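Long-range contact in ochratoxinase (Aspergillus niger, PDB 4C65), which hydrolyses the amide bond of the mycotoxin ochratoxin A, releasing L-phenylalanine, as a zinc-dependent carboxypeptidase of the amidohydrolase superfamily: residues L23-A36 / G39-S51. Residues are numbered along the deposited sequence; the frame is centred on the assembly and turned at random.
Sequences LRNAALVISDKIIA and GSEADIPKKYLRS
Leu23 opens the contact by laying CD1 beside the backbone of Gly39, in the beta-sandwich domain that accompanies the twisted TIM barrel. Here a beta hairpin, strand 26-31 turning through a type II' turn into strand 34-38, is followed by a chain that doubles back and sets the short helix 46-51 against one face of the hairpin. At the open end of the hairpin, away from its turn, Asn25 O accepts from Glu41 N (3.0 Å), on a lone pair in the carbonyl plane. The Glu41 side chain continues past Asn25, OE1 lying 4.0 Å from Asn25 CB, and touches Tyr11 of the neighbouring strand 7-15. Ala26 faces Ser40 in a non-hydrogen-bonded antiparallel pair; the next pair, Ala27 and Gly39, is joined by two backbone bonds, from Ala27 N to Gly39 O (2.8 Å) and back from Gly39 N to Ala27 O (3.2 Å). Past these paired residues side-chain packing takes over. Ala27 CB meets Ile44 CD1 at 3.6 Å, while the other Ile44 branch, CG2, meets Val29 CG2. Val29 holds CG1 anti to its amide nitrogen (chi1 179°), which places this methyl over one face of the Tyr48 ring in a CH-pi contact, 3.9 Å from the centroid and 20° off the ring normal; Lys47 CG covers the opposite face. On the returning strand, Ala36 CB approaches the phenol end of the ring obliquely, 3.7 Å from Tyr48 CZ. A water bridges the same end to the strand, donating to Ala36 O and hydrogen-bonded to Tyr48 OH, its oxygen 2.8 Å from OH.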
loop_
_atom_site.group_PDB
_atom_site.type_symbol
_atom_site.label_atom_id
_atom_site.label_comp_id
_atom_site.label_asym_id
_atom_site.label_seq_id
_atom_site.Cartn_x
_atom_site.Cartn_y
_atom_site.Cartn_z
ATOM N N LEU A 23 -1.712 34.283 -54.392
ATOM C CA LEU A 23 -1.840 34.138 -55.849
ATOM C C LEU A 23 -3.268 34.334 -56.254
ATOM O O LEU A 23 -4.154 33.706 -55.686
ATOM C CB LEU A 23 -1.537 32.720 -56.325
ATOM C CG LEU A 23 -0.166 32.391 -56.962
ATOM C CD1 LEU A 23 0.258 30.925 -56.951
ATOM C CD2 LEU A 23 -0.121 32.941 -58.398
ATOM N N ARG A 24 -3.486 35.139 -57.279
ATOM C CA ARG A 24 -4.815 35.290 -57.830
ATOM C C ARG A 24 -5.085 34.262 -58.914
ATOM O O ARG A 24 -4.184 33.884 -59.660
ATOM C CB ARG A 24 -5.031 36.707 -58.320
ATOM C CG ARG A 24 -5.468 37.611 -57.202
ATOM C CD ARG A 24 -5.241 39.059 -57.521
ATOM N NE ARG A 24 -5.273 39.902 -56.333
ATOM C CZ ARG A 24 -4.947 41.200 -56.355
ATOM N NH1 ARG A 24 -4.580 41.778 -57.501
ATOM N NH2 ARG A 24 -4.991 41.918 -55.239
ATOM N N ASN A 25 -6.337 33.822 -58.996
ATOM C CA ASN A 25 -6.779 32.854 -60.016
ATOM C C ASN A 25 -5.881 31.652 -60.093
ATOM O O ASN A 25 -5.267 31.357 -61.126
ATOM C CB ASN A 25 -6.901 33.517 -61.393
ATOM C CG ASN A 25 -7.865 34.674 -61.380
ATOM O OD1 ASN A 25 -9.023 34.526 -61.000
ATOM N ND2 ASN A 25 -7.388 35.841 -61.760
ATOM N N ALA A 26 -5.804 30.964 -58.971
ATOM C CA ALA A 26 -4.882 29.886 -58.798
ATOM C C ALA A 26 -5.631 28.572 -58.779
ATOM O O ALA A 26 -6.866 28.541 -58.866
ATOM C CB ALA A 26 -4.121 30.081 -57.507
ATOM N N ALA A 27 -4.860 27.490 -58.681
ATOM C CA ALA A 27 -5.418 26.177 -58.539
ATOM C C ALA A 27 -4.529 25.342 -57.657
ATOM O O ALA A 27 -3.317 25.538 -57.603
ATOM C CB ALA A 27 -5.583 25.524 -59.890
ATOM N N LEU A 28 -5.155 24.398 -56.980
ATOM C CA LEU A 28 -4.454 23.439 -56.165
ATOM C C LEU A 28 -4.947 22.048 -56.511
ATOM O O LEU A 28 -6.160 21.825 -56.634
ATOM C CB LEU A 28 -4.697 23.736 -54.687
ATOM C CG LEU A 28 -3.974 22.824 -53.695
ATOM C CD1 LEU A 28 -3.520 23.607 -52.469
ATOM C CD2 LEU A 28 -4.868 21.646 -53.279
ATOM N N VAL A 29 -4.024 21.110 -56.656
ATOM C CA VAL A 29 -4.399 19.735 -56.896
ATOM C C VAL A 29 -4.068 18.881 -55.671
ATOM O O VAL A 29 -2.958 18.947 -55.141
ATOM C CB VAL A 29 -3.680 19.161 -58.116
ATOM C CG1 VAL A 29 -4.064 17.712 -58.325
ATOM C CG2 VAL A 29 -4.010 19.980 -59.358
ATOM N N ILE A 30 -5.042 18.082 -55.245
ATOM C CA ILE A 30 -4.825 17.090 -54.206
ATOM C C ILE A 30 -4.752 15.717 -54.860
ATOM O O ILE A 30 -5.648 15.334 -55.603
ATOM C CB ILE A 30 -5.974 17.068 -53.168
ATOM C CG1 ILE A 30 -6.109 18.440 -52.493
ATOM C CG2 ILE A 30 -5.723 15.987 -52.121
ATOM C CD1 ILE A 30 -7.267 18.548 -51.502
ATOM N N SER A 31 -3.678 14.988 -54.573
ATOM C CA SER A 31 -3.587 13.578 -54.941
ATOM C C SER A 31 -3.484 12.780 -53.663
ATOM O O SER A 31 -2.476 12.857 -52.977
ATOM C CB SER A 31 -2.376 13.321 -55.837
ATOM O OG SER A 31 -2.290 11.950 -56.157
ATOM N N ASP A 32 -4.544 12.034 -53.346
ATOM C CA ASP A 32 -4.636 11.266 -52.115
ATOM C C ASP A 32 -4.440 12.164 -50.903
ATOM O O ASP A 32 -5.259 13.028 -50.671
ATOM C CB ASP A 32 -3.678 10.074 -52.139
ATOM C CG ASP A 32 -4.098 9.030 -53.156
ATOM O OD1 ASP A 32 -5.315 8.876 -53.352
ATOM O OD2 ASP A 32 -3.228 8.393 -53.773
ATOM N N LYS A 33 -3.361 11.989 -50.142
ATOM C CA LYS A 33 -3.174 12.738 -48.886
ATOM C C LYS A 33 -2.364 13.991 -49.040
ATOM O O LYS A 33 -2.292 14.787 -48.107
ATOM C CB LYS A 33 -2.507 11.845 -47.854
ATOM C CG LYS A 33 -3.373 10.649 -47.496
ATOM C CD LYS A 33 -2.622 9.590 -46.707
ATOM C CE LYS A 33 -3.460 8.342 -46.487
ATOM N NZ LYS A 33 -3.494 7.913 -45.058
ATOM N N ILE A 34 -1.758 14.176 -50.209
ATOM C CA ILE A 34 -0.754 15.209 -50.428
ATOM C C ILE A 34 -1.122 16.221 -51.500
ATOM O O ILE A 34 -2.006 15.996 -52.288
ATOM C CB ILE A 34 0.543 14.429 -50.719
ATOM C CG1 ILE A 34 1.037 14.039 -49.330
ATOM C CG2 ILE A 34 1.595 15.190 -51.519
ATOM C CD1 ILE A 34 1.050 12.550 -49.081
ATOM N N ILE A 35 -0.496 17.384 -51.449
ATOM C CA ILE A 35 -0.731 18.402 -52.424
ATOM C C ILE A 35 0.169 18.122 -53.606
ATOM O O ILE A 35 1.380 18.114 -53.472
ATOM C CB ILE A 35 -0.412 19.797 -51.856
ATOM C CG1 ILE A 35 -1.416 20.134 -50.735
ATOM C CG2 ILE A 35 -0.462 20.846 -52.967
ATOM C CD1 ILE A 35 -0.951 21.209 -49.783
ATOM N N ALA A 36 -0.438 17.926 -54.770
ATOM C CA ALA A 36 0.297 17.552 -55.954
ATOM C C ALA A 36 0.756 18.749 -56.771
ATOM O O ALA A 36 1.751 18.667 -57.462
ATOM C CB ALA A 36 -0.546 16.621 -56.814
ATOM N N GLY A 39 -0.277 26.574 -58.069
ATOM C CA GLY A 39 0.153 27.588 -59.000
ATOM C C GLY A 39 -1.042 28.167 -59.705
ATOM O O GLY A 39 -2.171 28.010 -59.268
ATOM N N SER A 40 -0.780 28.824 -60.826
ATOM C CA SER A 40 -1.827 29.530 -61.522
ATOM C C SER A 40 -2.719 28.507 -62.221
ATOM O O SER A 40 -2.290 27.430 -62.628
ATOM C CB SER A 40 -1.246 30.543 -62.512
ATOM O OG SER A 40 -1.017 29.931 -63.759
ATOM N N GLU A 41 -3.985 28.859 -62.311
ATOM C CA GLU A 41 -5.001 28.087 -63.007
ATOM C C GLU A 41 -4.547 27.591 -64.380
ATOM O O GLU A 41 -4.776 26.437 -64.726
ATOM C CB GLU A 41 -6.203 28.990 -63.162
ATOM C CG GLU A 41 -7.496 28.341 -63.573
ATOM C CD GLU A 41 -8.605 29.425 -63.489
ATOM O OE1 GLU A 41 -8.272 30.600 -63.751
ATOM O OE2 GLU A 41 -9.796 29.148 -63.156
ATOM N N ALA A 42 -3.899 28.468 -65.134
ATOM C CA ALA A 42 -3.439 28.123 -66.470
ATOM C C ALA A 42 -2.384 27.014 -66.494
ATOM O O ALA A 42 -2.214 26.348 -67.508
ATOM C CB ALA A 42 -2.920 29.362 -67.187
ATOM N N ASP A 43 -1.694 26.794 -65.381
ATOM C CA ASP A 43 -0.538 25.911 -65.384
ATOM C C ASP A 43 -0.783 24.527 -64.811
ATOM O O ASP A 43 0.169 23.787 -64.590
ATOM C CB ASP A 43 0.619 26.563 -64.637
ATOM C CG ASP A 43 1.156 27.807 -65.357
ATOM O OD1 ASP A 43 0.994 27.954 -66.578
ATOM O OD2 ASP A 43 1.702 28.688 -64.669
ATOM N N ILE A 44 -2.037 24.163 -64.573
ATOM C CA ILE A 44 -2.333 22.843 -64.027
ATOM C C ILE A 44 -1.816 21.770 -64.982
ATOM O O ILE A 44 -2.226 21.738 -66.120
ATOM C CB ILE A 44 -3.850 22.634 -63.831
ATOM C CG1 ILE A 44 -4.438 23.679 -62.869
ATOM C CG2 ILE A 44 -4.138 21.240 -63.264
ATOM C CD1 ILE A 44 -5.928 23.881 -63.032
ATOM N N PRO A 45 -0.918 20.884 -64.519
ATOM C CA PRO A 45 -0.473 19.794 -65.376
ATOM C C PRO A 45 -1.669 19.028 -65.949
ATOM O O PRO A 45 -2.613 18.715 -65.222
ATOM C CB PRO A 45 0.342 18.909 -64.433
ATOM C CG PRO A 45 0.818 19.829 -63.364
ATOM C CD PRO A 45 -0.291 20.821 -63.179
ATOM N N LYS A 46 -1.624 18.748 -67.248
ATOM C CA LYS A 46 -2.759 18.171 -67.940
ATOM C C LYS A 46 -3.153 16.796 -67.403
ATOM O O LYS A 46 -4.317 16.399 -67.527
ATOM C CB LYS A 46 -2.485 18.068 -69.456
ATOM C CG LYS A 46 -2.266 19.331 -70.254
ATOM C CD LYS A 46 -2.994 20.497 -69.655
ATOM C CE LYS A 46 -2.606 21.773 -70.409
ATOM N NZ LYS A 46 -3.767 22.575 -70.863
ATOM N N LYS A 47 -2.201 16.063 -66.823
ATOM C CA LYS A 47 -2.505 14.723 -66.305
ATOM C C LYS A 47 -3.552 14.764 -65.208
ATOM O O LYS A 47 -4.381 13.869 -65.121
ATOM C CB LYS A 47 -1.256 13.993 -65.836
ATOM C CG LYS A 47 -0.483 14.667 -64.733
ATOM C CD LYS A 47 0.667 13.783 -64.263
ATOM C CE LYS A 47 1.643 14.581 -63.401
ATOM N NZ LYS A 47 2.492 13.764 -62.507
ATOM N N TYR A 48 -3.550 15.840 -64.419
ATOM C CA TYR A 48 -4.560 16.029 -63.368
ATOM C C TYR A 48 -5.912 16.480 -63.924
ATOM O O TYR A 48 -6.957 16.061 -63.418
ATOM C CB TYR A 48 -4.087 17.021 -62.304
ATOM C CG TYR A 48 -2.796 16.633 -61.634
ATOM C CD1 TYR A 48 -2.648 15.375 -61.036
ATOM C CD2 TYR A 48 -1.722 17.504 -61.606
ATOM C CE1 TYR A 48 -1.457 15.005 -60.430
ATOM C CE2 TYR A 48 -0.530 17.146 -60.987
ATOM C CZ TYR A 48 -0.402 15.895 -60.412
ATOM O OH TYR A 48 0.770 15.549 -59.804
ATOM N N LEU A 49 -5.899 17.288 -64.988
ATOM C CA LEU A 49 -7.127 17.675 -65.684
ATOM C C LEU A 49 -7.868 16.442 -66.224
ATOM O O LEU A 49 -9.105 16.411 -66.231
ATOM C CB LEU A 49 -6.822 18.642 -66.825
ATOM C CG LEU A 49 -6.340 20.047 -66.449
ATOM C CD1 LEU A 49 -5.878 20.816 -67.677
ATOM C CD2 LEU A 49 -7.422 20.824 -65.720
ATOM N N ARG A 50 -7.102 15.437 -66.657
ATOM C CA ARG A 50 -7.624 14.148 -67.143
ATOM C C ARG A 50 -8.154 13.251 -66.025
ATOM O O ARG A 50 -9.232 12.665 -66.150
ATOM C CB ARG A 50 -6.505 13.378 -67.859
ATOM C CG ARG A 50 -6.429 13.689 -69.313
ATOM C CD ARG A 50 -5.042 13.301 -69.730
ATOM N NE ARG A 50 -4.478 14.222 -70.705
ATOM C CZ ARG A 50 -3.198 14.607 -70.757
ATOM N NH1 ARG A 50 -2.290 14.170 -69.888
ATOM N NH2 ARG A 50 -2.822 15.436 -71.722
ATOM N N SER A 51 -7.384 13.142 -64.944
ATOM C CA SER A 51 -7.626 12.124 -63.933
ATOM C C SER A 51 -8.516 12.582 -62.771
ATOM O O SER A 51 -8.891 11.766 -61.934
ATOM C CB SER A 51 -6.293 11.608 -63.397
ATOM O OG SER A 51 -5.622 12.606 -62.633
HETATM O O HOH W 1 3.099 16.551 -58.522
#